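Local atomic coordinates of fibrinogen binding protein (Staphylococcus aureus subsp. aureus Mu50, PDB entry 3DOA), a protein that probably binds fibrinogen and belongs to the NFACT family, whose relatives include ribosome-associated quality-control factors. Residues Lys168-Val179 and Leu194-Ser202; His81-Ser89 and Ile99-Asp107. All blocks are in the same frame, centred on the assembly; numbering follows the deposited sequence.

Contact 1: residues Lys168-Val179 and Leu194-Ser202; sequences KINPYDITGAEV and LLNQFEGFS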
# COMPACT_ATOMS: atom_id res chain seq x y z
N LYS A 168 16.95 -2.31 -1.54
CA LYS A 168 16.40 -3.08 -2.61
C LYS A 168 16.32 -2.12 -3.76
O LYS A 168 16.65 -0.98 -3.62
CB LYS A 168 15.01 -3.54 -2.23
CG LYS A 168 14.99 -4.54 -1.13
CD LYS A 168 13.87 -5.50 -1.33
CE LYS A 168 13.33 -6.00 -0.05
NZ LYS A 168 13.56 -7.43 0.15
N ILE A 169 15.89 -2.60 -4.92
CA ILE A 169 15.80 -1.78 -6.09
C ILE A 169 14.36 -1.62 -6.48
O ILE A 169 13.55 -2.47 -6.21
CB ILE A 169 16.54 -2.38 -7.24
CG1 ILE A 169 18.01 -2.46 -6.93
CG2 ILE A 169 16.39 -1.53 -8.43
CD1 ILE A 169 18.53 -3.83 -6.87
N ASN A 170 14.05 -0.51 -7.12
CA ASN A 170 12.70 -0.24 -7.57
C ASN A 170 12.55 -0.93 -8.96
O ASN A 170 13.21 -0.57 -9.95
CB ASN A 170 12.38 1.26 -7.62
CG ASN A 170 10.87 1.57 -7.89
OD1 ASN A 170 10.19 0.92 -8.70
ND2 ASN A 170 10.35 2.55 -7.19
N PRO A 171 11.68 -1.95 -9.00
CA PRO A 171 11.47 -2.64 -10.21
C PRO A 171 11.07 -1.72 -11.31
O PRO A 171 11.25 -2.07 -12.47
CB PRO A 171 10.33 -3.59 -9.90
CG PRO A 171 9.75 -3.10 -8.72
CD PRO A 171 10.84 -2.52 -7.95
N TYR A 172 10.53 -0.55 -11.01
CA TYR A 172 10.22 0.33 -12.12
C TYR A 172 11.43 1.03 -12.65
O TYR A 172 11.35 1.58 -13.70
CB TYR A 172 9.15 1.32 -11.74
CG TYR A 172 7.86 0.64 -11.53
CD1 TYR A 172 7.09 0.25 -12.63
CD2 TYR A 172 7.40 0.35 -10.26
CE1 TYR A 172 5.91 -0.43 -12.49
CE2 TYR A 172 6.19 -0.34 -10.09
CZ TYR A 172 5.46 -0.72 -11.23
OH TYR A 172 4.28 -1.37 -11.13
N ASP A 173 12.58 1.01 -11.97
CA ASP A 173 13.75 1.81 -12.41
C ASP A 173 14.77 0.99 -13.18
O ASP A 173 15.91 1.39 -13.39
CB ASP A 173 14.42 2.43 -11.19
CG ASP A 173 13.53 3.46 -10.46
OD1 ASP A 173 12.49 3.99 -10.99
OD2 ASP A 173 13.90 3.77 -9.31
N ILE A 174 14.35 -0.19 -13.61
CA ILE A 174 15.30 -1.19 -14.05
C ILE A 174 14.65 -1.90 -15.22
O ILE A 174 13.41 -1.95 -15.29
CB ILE A 174 15.61 -2.13 -12.89
CG1 ILE A 174 16.71 -3.10 -13.27
CG2 ILE A 174 14.34 -2.85 -12.40
CD1 ILE A 174 17.43 -3.66 -12.06
N THR A 175 15.47 -2.32 -16.19
CA THR A 175 14.98 -3.10 -17.32
C THR A 175 15.29 -4.55 -17.05
O THR A 175 16.11 -4.89 -16.17
CB THR A 175 15.62 -2.75 -18.65
OG1 THR A 175 17.04 -2.92 -18.58
CG2 THR A 175 15.28 -1.39 -18.97
N GLY A 176 14.64 -5.42 -17.82
CA GLY A 176 14.85 -6.85 -17.64
C GLY A 176 16.29 -7.24 -17.91
O GLY A 176 16.86 -8.07 -17.18
N ALA A 177 16.87 -6.63 -18.96
CA ALA A 177 18.27 -6.94 -19.33
C ALA A 177 19.13 -6.69 -18.12
O ALA A 177 20.06 -7.42 -17.89
CB ALA A 177 18.72 -6.12 -20.44
N GLU A 178 18.78 -5.65 -17.33
CA GLU A 178 19.54 -5.15 -16.18
C GLU A 178 19.36 -5.97 -14.92
O GLU A 178 20.31 -6.11 -14.15
CB GLU A 178 19.12 -3.70 -15.85
CG GLU A 178 19.87 -2.61 -16.65
CD GLU A 178 19.13 -1.26 -16.79
OE1 GLU A 178 18.06 -1.05 -16.19
OE2 GLU A 178 19.64 -0.42 -17.55
N VAL A 179 18.15 -6.49 -14.70
CA VAL A 179 17.87 -7.49 -13.63
C VAL A 179 18.89 -8.64 -13.54
O VAL A 179 19.25 -9.10 -12.46
CB VAL A 179 16.49 -8.12 -13.80
CG1 VAL A 179 16.17 -8.97 -12.61
CG2 VAL A 179 15.41 -7.06 -14.00
N LEU A 194 14.15 -12.78 -6.69
CA LEU A 194 13.50 -11.59 -7.13
C LEU A 194 12.88 -10.93 -5.91
O LEU A 194 12.94 -9.73 -5.76
CB LEU A 194 12.43 -11.91 -8.15
CG LEU A 194 12.82 -12.40 -9.54
CD1 LEU A 194 11.54 -12.75 -10.28
CD2 LEU A 194 13.62 -11.36 -10.30
N LEU A 195 12.30 -11.72 -5.01
CA LEU A 195 11.77 -11.16 -3.77
C LEU A 195 12.88 -10.49 -2.96
O LEU A 195 12.68 -9.45 -2.40
CB LEU A 195 11.08 -12.24 -2.94
CG LEU A 195 10.02 -11.76 -1.95
CD1 LEU A 195 8.84 -11.09 -2.68
CD2 LEU A 195 9.51 -12.93 -1.12
N ASN A 196 14.05 -11.04 -2.91
CA ASN A 196 15.08 -10.41 -2.12
C ASN A 196 15.64 -9.14 -2.68
O ASN A 196 16.29 -8.45 -1.95
CB ASN A 196 16.31 -11.32 -1.93
CG ASN A 196 15.98 -12.61 -1.26
OD1 ASN A 196 15.11 -12.66 -0.40
ND2 ASN A 196 16.66 -13.69 -1.68
N GLN A 197 15.50 -8.85 -3.97
CA GLN A 197 16.25 -7.70 -4.51
C GLN A 197 15.40 -6.53 -4.88
O GLN A 197 15.92 -5.42 -5.12
CB GLN A 197 17.07 -8.07 -5.73
CG GLN A 197 18.58 -8.13 -5.44
CD GLN A 197 19.07 -9.57 -5.35
OE1 GLN A 197 20.22 -9.86 -5.66
NE2 GLN A 197 18.17 -10.49 -4.98
N PHE A 198 14.09 -6.76 -4.94
CA PHE A 198 13.18 -5.80 -5.53
C PHE A 198 12.15 -5.30 -4.54
O PHE A 198 11.48 -6.08 -3.86
CB PHE A 198 12.61 -6.39 -6.83
CG PHE A 198 13.63 -6.46 -7.91
CD1 PHE A 198 13.91 -5.35 -8.69
CD2 PHE A 198 14.44 -7.56 -8.04
CE1 PHE A 198 14.92 -5.36 -9.69
CE2 PHE A 198 15.47 -7.60 -9.03
CZ PHE A 198 15.70 -6.49 -9.86
N GLU A 199 12.11 -3.98 -4.43
CA GLU A 199 11.26 -3.25 -3.45
C GLU A 199 9.81 -3.48 -3.75
O GLU A 199 9.34 -3.38 -4.90
CB GLU A 199 11.59 -1.71 -3.45
CG GLU A 199 10.68 -0.73 -2.56
CD GLU A 199 10.99 0.82 -2.70
OE1 GLU A 199 11.37 1.34 -3.81
OE2 GLU A 199 10.79 1.54 -1.65
N GLY A 200 9.08 -3.83 -2.74
CA GLY A 200 7.66 -4.02 -2.93
C GLY A 200 7.17 -5.27 -3.64
O GLY A 200 5.98 -5.39 -3.91
N PHE A 201 8.06 -6.21 -3.92
CA PHE A 201 7.64 -7.50 -4.48
C PHE A 201 7.04 -8.44 -3.44
O PHE A 201 7.23 -8.25 -2.24
CB PHE A 201 8.81 -8.19 -5.17
CG PHE A 201 8.98 -7.82 -6.63
CD1 PHE A 201 8.08 -6.96 -7.29
CD2 PHE A 201 10.01 -8.40 -7.37
CE1 PHE A 201 8.24 -6.66 -8.64
CE2 PHE A 201 10.16 -8.10 -8.70
CZ PHE A 201 9.27 -7.23 -9.33
N SER A 202 6.26 -9.40 -3.93
CA SER A 202 5.66 -10.48 -3.13
C SER A 202 5.83 -11.80 -3.88
O SER A 202 5.97 -11.82 -5.15
CB SER A 202 4.16 -10.28 -3.00
OG SER A 202 3.61 -10.07 -4.30
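The carbonyl oxygen of I169 is the acceptor of a nearly straight bond from the backbone N of E199, with E199 N 2.7 Å from I169 O and an angle of 175° at the hydrogen. F198 reaches the same oxygen through its CA-H, with F198 CA 3.4 Å from I169 O. The same residue's N donates to Q197 O, 2.8 Å from I169 N, so I169 and F198 form a single isolated beta bridge, tying an irregular chain to the loop that leaves helix 190-197. K168 lies across this loop: its CD rests against F198 O, and its bent chain brings NZ to L195 O at 3.4 Å, a weak bond to a carbonyl near the end of the helix.

Beyond the bridge the contact turns apolar around the F198 ring. I174 meets it edge-on, the two side chains crossing at about a right angle, with I174 CG2 3.7 Å from F198 CE1. With CG1 anti to the backbone N of V179 (chi1 -172°), that methyl lies 3.7 Å from F198 CZ. P171 CB packs obliquely on the F201 ring, 3.8 Å from F201 CZ, while its CD packs on E199 O. An Asx turn, in which Y172 N donates to N170 OD1, bends the chain just after the bridge; a capping box of T175 and E178 then starts the short helix 176-179. F225 and M229 of helix 220-232 close in on I174, V179, P171 and F201. Two backbone bonds thus fix the crossing point, while the apolar contacts of F198 and F201 with P171, I174 and V179 hold the two segments together beside it.

Contact 2: residues His81-Ser89 and Ile99-Asp107; sequences HLEGGIIES and IEIDIKSKD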
# COMPACT_ATOMS: atom_id res chain seq x y z
N HIS A 81 -5.72 18.10 13.98
CA HIS A 81 -4.79 18.52 12.94
C HIS A 81 -5.32 18.42 11.52
O HIS A 81 -4.77 19.07 10.63
CB HIS A 81 -3.55 17.68 13.00
CG HIS A 81 -2.75 17.88 14.24
ND1 HIS A 81 -1.55 18.56 14.25
CD2 HIS A 81 -2.93 17.41 15.50
CE1 HIS A 81 -1.04 18.53 15.47
NE2 HIS A 81 -1.86 17.84 16.25
N LEU A 82 -6.31 17.56 11.28
CA LEU A 82 -6.69 17.25 9.89
C LEU A 82 -8.12 17.62 9.54
O LEU A 82 -8.41 18.04 8.46
CB LEU A 82 -6.46 15.77 9.59
CG LEU A 82 -5.06 15.24 9.93
CD1 LEU A 82 -4.94 13.76 9.60
CD2 LEU A 82 -3.97 16.05 9.23
N GLU A 83 -9.02 17.48 10.50
CA GLU A 83 -10.41 17.76 10.26
C GLU A 83 -10.44 19.20 9.83
O GLU A 83 -9.86 20.10 10.50
CB GLU A 83 -11.22 17.53 11.52
CG GLU A 83 -12.65 17.17 11.27
CD GLU A 83 -13.33 16.56 12.54
OE1 GLU A 83 -13.38 15.28 12.64
OE2 GLU A 83 -13.82 17.35 13.43
N GLY A 84 -11.05 19.42 8.69
CA GLY A 84 -11.04 20.71 8.05
C GLY A 84 -10.23 20.78 6.77
O GLY A 84 -10.66 21.44 5.83
N GLY A 85 -9.09 20.09 6.75
CA GLY A 85 -8.04 20.23 5.72
C GLY A 85 -8.38 19.78 4.33
O GLY A 85 -9.40 19.11 4.07
N ILE A 86 -7.54 20.18 3.40
CA ILE A 86 -7.66 19.71 2.06
C ILE A 86 -6.51 18.75 1.82
O ILE A 86 -5.41 18.88 2.40
CB ILE A 86 -7.58 20.87 1.04
CG1 ILE A 86 -8.64 21.90 1.35
CG2 ILE A 86 -7.72 20.36 -0.40
CD1 ILE A 86 -10.02 21.43 1.42
N ILE A 87 -6.81 17.78 0.95
CA ILE A 87 -5.84 16.75 0.58
C ILE A 87 -5.15 17.32 -0.61
O ILE A 87 -5.74 17.57 -1.63
CB ILE A 87 -6.46 15.32 0.26
CG1 ILE A 87 -6.90 14.66 1.57
CG2 ILE A 87 -5.43 14.46 -0.31
CD1 ILE A 87 -8.25 13.95 1.49
N GLU A 88 -3.90 17.56 -0.41
CA GLU A 88 -3.09 18.13 -1.47
C GLU A 88 -2.47 17.07 -2.33
O GLU A 88 -2.11 17.37 -3.43
CB GLU A 88 -1.94 18.96 -0.87
CG GLU A 88 -2.38 20.05 0.06
CD GLU A 88 -1.72 21.34 -0.29
OE1 GLU A 88 -0.46 21.38 -0.17
OE2 GLU A 88 -2.46 22.28 -0.71
N SER A 89 -2.23 15.89 -1.76
CA SER A 89 -1.53 14.80 -2.43
C SER A 89 -1.68 13.49 -1.66
O SER A 89 -1.71 13.48 -0.40
CB SER A 89 -0.06 15.09 -2.65
OG SER A 89 0.74 13.97 -2.42
N ILE A 99 2.13 4.66 1.87
CA ILE A 99 1.37 5.74 1.32
C ILE A 99 1.44 6.94 2.32
O ILE A 99 1.37 6.78 3.55
CB ILE A 99 -0.09 5.35 1.08
CG1 ILE A 99 -0.20 3.95 0.44
CG2 ILE A 99 -0.78 6.41 0.20
CD1 ILE A 99 -0.39 2.77 1.42
N GLU A 100 1.59 8.12 1.71
CA GLU A 100 1.67 9.39 2.34
C GLU A 100 0.58 10.28 1.74
O GLU A 100 0.55 10.55 0.51
CB GLU A 100 3.05 9.95 2.09
CG GLU A 100 4.07 9.25 2.88
CD GLU A 100 5.36 10.04 3.13
OE1 GLU A 100 5.47 11.26 2.83
OE2 GLU A 100 6.28 9.41 3.68
N ILE A 101 -0.32 10.72 2.62
CA ILE A 101 -1.33 11.69 2.27
C ILE A 101 -0.93 12.99 2.91
O ILE A 101 -0.70 13.04 4.12
CB ILE A 101 -2.70 11.35 2.81
CG1 ILE A 101 -3.05 9.89 2.51
CG2 ILE A 101 -3.72 12.33 2.23
CD1 ILE A 101 -4.07 9.33 3.46
N ASP A 102 -0.89 14.03 2.06
CA ASP A 102 -0.49 15.39 2.37
C ASP A 102 -1.72 16.26 2.55
O ASP A 102 -2.51 16.49 1.62
CB ASP A 102 0.35 15.94 1.22
CG ASP A 102 1.82 15.47 1.27
OD1 ASP A 102 2.26 14.72 2.20
OD2 ASP A 102 2.54 15.90 0.33
N ILE A 103 -1.91 16.74 3.77
CA ILE A 103 -3.04 17.63 4.08
C ILE A 103 -2.54 19.04 4.49
O ILE A 103 -1.52 19.18 5.15
CB ILE A 103 -3.98 17.01 5.13
CG1 ILE A 103 -4.54 15.66 4.60
CG2 ILE A 103 -5.12 17.99 5.43
CD1 ILE A 103 -4.86 14.60 5.66
N LYS A 104 -3.24 20.06 3.98
CA LYS A 104 -3.05 21.44 4.43
C LYS A 104 -4.30 21.87 5.22
O LYS A 104 -5.39 21.65 4.77
CB LYS A 104 -2.80 22.32 3.21
CG LYS A 104 -2.86 23.83 3.47
CD LYS A 104 -2.52 24.59 2.18
CE LYS A 104 -2.58 26.11 2.37
NZ LYS A 104 -1.91 26.74 1.22
N SER A 105 -4.15 22.41 6.41
CA SER A 105 -5.28 22.71 7.28
C SER A 105 -5.02 23.97 8.11
O SER A 105 -3.98 24.63 7.91
CB SER A 105 -5.57 21.53 8.20
OG SER A 105 -4.49 21.28 9.08
N LYS A 106 -5.88 24.31 9.04
CA LYS A 106 -5.70 25.40 10.00
C LYS A 106 -5.57 24.87 11.40
O LYS A 106 -6.29 23.95 11.76
CB LYS A 106 -6.96 26.30 10.04
CG LYS A 106 -7.44 26.93 8.69
CD LYS A 106 -6.35 27.81 8.03
CE LYS A 106 -6.87 28.65 6.86
NZ LYS A 106 -8.21 29.26 7.13
N ASP A 107 -4.71 25.50 12.20
CA ASP A 107 -4.77 25.28 13.62
C ASP A 107 -5.85 26.05 14.30
O ASP A 107 -6.66 26.74 13.67
CB ASP A 107 -3.45 25.57 14.32
CG ASP A 107 -3.06 27.01 14.32
OD1 ASP A 107 -3.89 27.94 14.29
OD2 ASP A 107 -1.85 27.21 14.37
O HOH W 1 -8.77 23.00 11.67
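A classic beta bulge interrupts the antiparallel hairpin of strands 86-92 and 98-106: E88 and S89 both face D102. D102 O accepts from E88 N at 2.7 Å and, weakly, from S89 N, while D102 N returns a bond to S89 O. Before the bulge the register is regular. I86 and K104 form a hydrogen-bonded pair, and I87 and I103 the non-hydrogen-bonded pair that follows.

I87, I101 and I103 share the buried face, where I87 CG2 touches I101 CG2 at 3.7 Å and L82 crosses the end of I103 at about a right angle. V38 and M36 of strand 33-40 pack on I87 and L82. At the bulge the E88 carboxylate crosses the extended chain of K104 obliquely, with E88 OE2 3.7 Å from K104 CD; the lysine NZ bonds to Y114, and the D102 carboxylate is shared by K91 and T116. G85 CA touches I103 CG2 and S105 CB.

Where helix 73-82 ends, S105 holds OG between its backbone N and carbonyl carbon (chi1 64°), and its hydroxyl donates to H81 O, with S105 OG 2.7 Å away.

In the fold
Contact 2 closes before contact 1 opens, so the two follow in series along the chain, on opposite sides of its centre. Their centres lie 32 Å apart and their nearest atoms about 10 Å apart, without touching. Contact 2 belongs to the five-stranded antiparallel sheet of residues 86-140, at its first hairpin, beside the four-stranded sheet of residues 22-61. Contact 1 belongs to the helical part, among helices 190-197, 203-210 and 220-232. The hairpin itself joins the regions: N95 and R97, in the loop between its strands, hydrogen-bond to E199 and F201 of contact 1, so this loop makes one link between the sheet part and the helical part of this NFACT-family chain.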